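Local coordinates for SnoaL-like domain-containing protein (Agrobacterium tumefaciens str. C58, PDB 3DXO) that is of unknown function but may be an isomerase of the SnoaL-like family, with an NTF2-like fold, at residues W16-E19 against R23-H26; V100-T105 against I109-G114. All coordinates share one frame; numbering follows the deposited sequence.

How the contacts relate
Contact 1 (16-19 against 23-26) lies at the turn between helices 3-17 and 21-31. Contact 2 (100-105 against 109-114) is the hairpin end of strands 93-103 and 109-117 in the mixed sheet. Contact 1 precedes contact 2 in the chain, and both belong to the same SnoaL-like domain. Their centres are about 18 Å apart. Their nearest atoms are about 7 Å apart, so they do not touch. Contact 1 has a bound PEG molecule about 4 Å from the side chain of R24. The PEG probably comes from the crystallisation liquor, so it does not establish a substrate site. Contact 2 instead reaches the second subunit.

Contact 1: residues W16-E19 against R23-H26; sequences WNEE and RRRH
E18 meets the side chains of R23 and R24 where the chain turns from helix 3-17 into helix 21-31, and the carbonyl of E19 comes near R24. Before them, W16 belongs to the last turn of helix 3-17 and packs its indole on helix 47-61.

E18 is the main residue of the contact. Its CG stands anti to the backbone N (chi1 172°), and the chain then bends at chi2. CG thereby comes alongside R24, 4.0 Å from R24 CB. The bend also carries the carboxylate across the CB and CD methylenes of R23, with E18 OE2 3.6 Å from R23 CB. The two side chains pass at a slant, and the planes of carboxylate and guanidinium are 38° apart. Their charged ends do not pair: E18 OE2 is 4.8 Å from R23 NE. The carboxylate accepts a hydrogen bond from the backbone N of D20 instead.

The carbonyl of E18 lies over one face of the R24 guanidinium. E18 O is 3.0 Å from R24 NH2, but the angle is too poor for a hydrogen bond. A bend at chi3 (-28°) turns the guanidinium under this carbonyl.

E19 adds its backbone carbonyl at the guanidinium edge, near the plane. E19 O is 3.3 Å from R24 NH2.

The R24 side chain is thus buried, with two backbone carbonyls near its guanidinium and R59 close by. Attraction to these dipoles may partly offset the like charge of R59. The E18 carboxylate probably also attracts both R23 and R24 at longer range, without charged contact.

Contact 2: residues V100-T105 against I109-G114; sequences VVSLNT and IDNVVG
S102 faces two residues at once, D110 and N111, in a classic beta bulge that shifts the register by one. S102 N donates to N111 O at 2.9 Å. On its other side S102 O accepts from D110 N, also at 2.9 Å. Beyond the bulge, V100 and V113 form a hydrogen-bonded pair with both bonds made, V100 N to V113 O and V113 N to V100 O.

D110 has its CG between the backbone N and the carbonyl carbon (chi1 65°). This turns the carboxylate toward the end of 100-105, with D110 OD2 3.4 Å from N104 CB. N104 turns its own OD1 to the backbone N of E106 and of R108, which ties up the turn.

V101, L103, I109 and V112 share one sheet face. The V101 branches divide the work. V101 CG1 meets I109 CG2 at 3.6 Å. V101 CG2 lies beside V112 CG2 at 3.8 Å. L103 CD1 reaches across to I109 CG1 at 3.9 Å. W32, Y38 and F82 extend this apolar layer.

V100, S102, N111 and V113 occupy the opposite face. There V100 packs on F115 of the second subunit, and V113 on its F79. This is an antiparallel beta hairpin with a classic bulge, set within the mixed sheet of an NTF2-like domain and sharing in its dimer interface.

Contact 1: residues W16-E19 against R23-H26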
loop_
_atom_site.group_PDB
_atom_site.type_symbol
_atom_site.label_atom_id
_atom_site.label_comp_id
_atom_site.label_asym_id
_atom_site.label_seq_id
_atom_site.Cartn_x
_atom_site.Cartn_y
_atom_site.Cartn_z
ATOM N N TRP B 16 -8.685 -6.861 15.081
ATOM C CA TRP B 16 -8.345 -5.644 15.835
ATOM C C TRP B 16 -9.452 -5.197 16.781
ATOM O O TRP B 16 -9.196 -4.529 17.756
ATOM C CB TRP B 16 -7.988 -4.474 14.909
ATOM C CG TRP B 16 -6.607 -4.550 14.376
ATOM C CD1 TRP B 16 -6.207 -5.187 13.249
ATOM C CD2 TRP B 16 -5.424 -3.980 14.960
ATOM N NE1 TRP B 16 -4.851 -5.036 13.075
ATOM C CE2 TRP B 16 -4.344 -4.304 14.111
ATOM C CE3 TRP B 16 -5.184 -3.183 16.083
ATOM C CZ2 TRP B 16 -3.046 -3.887 14.361
ATOM C CZ3 TRP B 16 -3.896 -2.767 16.337
ATOM C CH2 TRP B 16 -2.838 -3.125 15.491
ATOM N N ASN B 17 -10.687 -5.545 16.481
ATOM C CA ASN B 17 -11.818 -5.116 17.306
ATOM C C ASN B 17 -12.252 -6.117 18.340
ATOM O O ASN B 17 -13.192 -5.874 19.085
ATOM C CB ASN B 17 -13.011 -4.803 16.410
ATOM C CG ASN B 17 -12.844 -3.524 15.674
ATOM O OD1 ASN B 17 -12.490 -2.502 16.267
ATOM N ND2 ASN B 17 -13.135 -3.544 14.372
ATOM N N GLU B 18 -11.608 -7.276 18.342
ATOM C CA GLU B 18 -11.922 -8.318 19.294
ATOM C C GLU B 18 -11.438 -7.896 20.686
ATOM O O GLU B 18 -10.245 -7.607 20.939
ATOM C CB GLU B 18 -11.338 -9.654 18.861
ATOM C CG GLU B 18 -11.475 -10.742 19.905
ATOM C CD GLU B 18 -12.901 -10.951 20.384
ATOM O OE1 GLU B 18 -13.813 -10.932 19.572
ATOM O OE2 GLU B 18 -13.119 -11.145 21.582
ATOM N N GLU B 19 -12.420 -7.881 21.571
ATOM C CA GLU B 19 -12.293 -7.483 22.964
ATOM C C GLU B 19 -11.480 -8.482 23.819
ATOM O O GLU B 19 -10.658 -8.090 24.620
ATOM C CB GLU B 19 -13.728 -7.292 23.464
ATOM C CG GLU B 19 -13.908 -6.933 24.857
ATOM C CD GLU B 19 -13.990 -8.136 25.788
ATOM O OE1 GLU B 19 -14.620 -9.164 25.474
ATOM O OE2 GLU B 19 -13.432 -8.001 26.895
ATOM N N ARG B 23 -9.747 -14.985 22.357
ATOM C CA ARG B 23 -10.431 -15.128 21.099
ATOM C C ARG B 23 -9.600 -14.560 19.969
ATOM O O ARG B 23 -9.571 -15.130 18.871
ATOM C CB ARG B 23 -11.781 -14.459 21.141
ATOM C CG ARG B 23 -12.728 -15.202 22.039
ATOM C CD ARG B 23 -14.118 -14.610 21.978
ATOM N NE ARG B 23 -15.042 -15.373 22.826
ATOM C CZ ARG B 23 -16.366 -15.212 22.870
ATOM N NH1 ARG B 23 -16.981 -14.373 22.037
ATOM N NH2 ARG B 23 -17.087 -15.969 23.673
ATOM N N ARG B 24 -8.887 -13.473 20.250
ATOM C CA ARG B 24 -8.039 -12.855 19.252
ATOM C C ARG B 24 -6.878 -13.747 18.837
ATOM O O ARG B 24 -6.525 -13.762 17.663
ATOM C CB ARG B 24 -7.522 -11.582 19.797
ATOM C CG ARG B 24 -7.126 -10.559 18.744
ATOM C CD ARG B 24 -6.645 -9.262 19.428
ATOM N NE ARG B 24 -7.344 -9.189 20.716
ATOM C CZ ARG B 24 -7.272 -8.214 21.574
ATOM N NH1 ARG B 24 -6.572 -7.206 21.271
ATOM N NH2 ARG B 24 -7.936 -8.237 22.704
ATOM N N ARG B 25 -6.274 -14.490 19.760
ATOM C CA ARG B 25 -5.197 -15.401 19.342
ATOM C C ARG B 25 -5.737 -16.387 18.341
ATOM O O ARG B 25 -5.140 -16.645 17.303
ATOM C CB ARG B 25 -4.581 -16.161 20.498
ATOM C CG ARG B 25 -3.872 -15.281 21.428
ATOM C CD ARG B 25 -3.173 -16.085 22.501
ATOM N NE ARG B 25 -2.896 -15.166 23.590
ATOM C CZ ARG B 25 -3.532 -15.119 24.760
ATOM N NH1 ARG B 25 -4.466 -16.031 25.128
ATOM N NH2 ARG B 25 -3.171 -14.163 25.621
ATOM N N HIS B 26 -6.896 -16.923 18.661
ATOM C CA HIS B 26 -7.627 -17.862 17.797
ATOM C C HIS B 26 -7.874 -17.241 16.424
ATOM O O HIS B 26 -7.690 -17.853 15.409
ATOM C CB HIS B 26 -8.966 -18.296 18.465
ATOM C CG HIS B 26 -9.995 -18.833 17.509
ATOM N ND1 HIS B 26 -9.938 -20.106 16.979
ATOM C CD2 HIS B 26 -11.116 -18.265 17.002
ATOM C CE1 HIS B 26 -10.963 -20.288 16.168
ATOM N NE2 HIS B 26 -11.697 -19.190 16.171
#

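Contact 2: residues V100-T105 against I109-G114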
loop_
_atom_site.group_PDB
_atom_site.type_symbol
_atom_site.label_atom_id
_atom_site.label_comp_id
_atom_site.label_asym_id
_atom_site.label_seq_id
_atom_site.Cartn_x
_atom_site.Cartn_y
_atom_site.Cartn_z
ATOM N N VAL B 100 -2.267 -2.273 3.194
ATOM C CA VAL B 100 -2.092 -3.159 2.060
ATOM C C VAL B 100 -1.779 -4.508 2.700
ATOM O O VAL B 100 -0.816 -4.619 3.436
ATOM C CB VAL B 100 -1.005 -2.689 1.109
ATOM C CG1 VAL B 100 -0.848 -3.690 -0.061
ATOM C CG2 VAL B 100 -1.386 -1.325 0.591
ATOM N N VAL B 101 -2.620 -5.504 2.420
ATOM C CA VAL B 101 -2.495 -6.851 2.972
ATOM C C VAL B 101 -2.159 -7.869 1.867
ATOM O O VAL B 101 -2.675 -7.769 0.768
ATOM C CB VAL B 101 -3.824 -7.240 3.660
ATOM C CG1 VAL B 101 -3.778 -8.663 4.193
ATOM C CG2 VAL B 101 -4.123 -6.270 4.770
ATOM N N SER B 102 -1.297 -8.837 2.153
ATOM C CA SER B 102 -0.921 -9.853 1.178
ATOM C C SER B 102 -1.282 -11.222 1.715
ATOM O O SER B 102 -1.027 -11.535 2.882
ATOM C CB SER B 102 0.584 -9.870 0.942
ATOM O OG SER B 102 1.118 -8.571 0.892
ATOM N N LEU B 103 -1.854 -12.046 0.856
ATOM C CA LEU B 103 -2.180 -13.404 1.204
ATOM C C LEU B 103 -1.119 -14.300 0.620
ATOM O O LEU B 103 -0.598 -14.015 -0.448
ATOM C CB LEU B 103 -3.570 -13.766 0.676
ATOM C CG LEU B 103 -4.718 -13.592 1.676
ATOM C CD1 LEU B 103 -4.691 -12.261 2.462
ATOM C CD2 LEU B 103 -6.028 -13.778 0.993
ATOM N N ASN B 104 -0.757 -15.359 1.330
ATOM C CA ASN B 104 0.190 -16.322 0.792
ATOM C C ASN B 104 -0.619 -17.289 -0.077
ATOM O O ASN B 104 -1.840 -17.177 -0.144
ATOM C CB ASN B 104 0.985 -17.026 1.898
ATOM C CG ASN B 104 0.101 -17.772 2.892
ATOM O OD1 ASN B 104 -1.059 -18.079 2.610
ATOM N ND2 ASN B 104 0.657 -18.063 4.067
ATOM N N THR B 105 0.037 -18.242 -0.728
ATOM C CA THR B 105 -0.683 -19.145 -1.618
ATOM C C THR B 105 -1.669 -20.067 -0.911
ATOM O O THR B 105 -2.357 -20.824 -1.561
ATOM C CB THR B 105 0.271 -20.004 -2.461
ATOM O OG1 THR B 105 1.022 -20.848 -1.587
ATOM C CG2 THR B 105 1.213 -19.126 -3.303
ATOM N N ILE B 109 -2.885 -14.411 5.784
ATOM C CA ILE B 109 -2.161 -13.120 5.737
ATOM C C ILE B 109 -0.668 -13.266 6.065
ATOM O O ILE B 109 -0.298 -13.655 7.166
ATOM C CB ILE B 109 -2.797 -12.046 6.688
ATOM C CG1 ILE B 109 -4.284 -11.840 6.348
ATOM C CG2 ILE B 109 -2.040 -10.748 6.585
ATOM C CD1 ILE B 109 -5.008 -10.835 7.198
ATOM N N ASP B 110 0.190 -12.950 5.101
ATOM C CA ASP B 110 1.656 -13.057 5.293
ATOM C C ASP B 110 2.373 -11.707 5.363
ATOM O O ASP B 110 3.534 -11.639 5.745
ATOM C CB ASP B 110 2.313 -13.936 4.210
ATOM C CG ASP B 110 2.212 -13.353 2.803
ATOM O OD1 ASP B 110 1.736 -12.225 2.607
ATOM O OD2 ASP B 110 2.624 -14.056 1.873
ATOM N N ASN B 111 1.690 -10.627 5.013
ATOM C CA ASN B 111 2.354 -9.333 5.014
ATOM C C ASN B 111 1.378 -8.161 5.079
ATOM O O ASN B 111 0.408 -8.138 4.335
ATOM C CB ASN B 111 3.215 -9.212 3.748
ATOM C CG ASN B 111 4.408 -8.279 3.941
ATOM O OD1 ASN B 111 4.994 -8.231 5.031
ATOM N ND2 ASN B 111 4.785 -7.547 2.890
ATOM N N VAL B 112 1.602 -7.217 5.988
ATOM C CA VAL B 112 0.741 -6.039 6.068
ATOM C C VAL B 112 1.554 -4.769 6.251
ATOM O O VAL B 112 2.446 -4.709 7.093
ATOM C CB VAL B 112 -0.258 -6.117 7.212
ATOM C CG1 VAL B 112 -1.005 -4.777 7.328
ATOM C CG2 VAL B 112 -1.239 -7.289 6.992
ATOM N N VAL B 113 1.255 -3.760 5.449
ATOM C CA VAL B 113 1.931 -2.494 5.566
ATOM C C VAL B 113 0.852 -1.423 5.747
ATOM O O VAL B 113 0.062 -1.192 4.848
ATOM C CB VAL B 113 2.838 -2.192 4.331
ATOM C CG1 VAL B 113 3.458 -0.808 4.437
ATOM C CG2 VAL B 113 3.935 -3.247 4.183
ATOM N N GLY B 114 0.839 -0.765 6.909
ATOM C CA GLY B 114 -0.144 0.267 7.215
ATOM C C GLY B 114 0.376 1.689 7.168
ATOM O O GLY B 114 1.579 1.926 7.342
#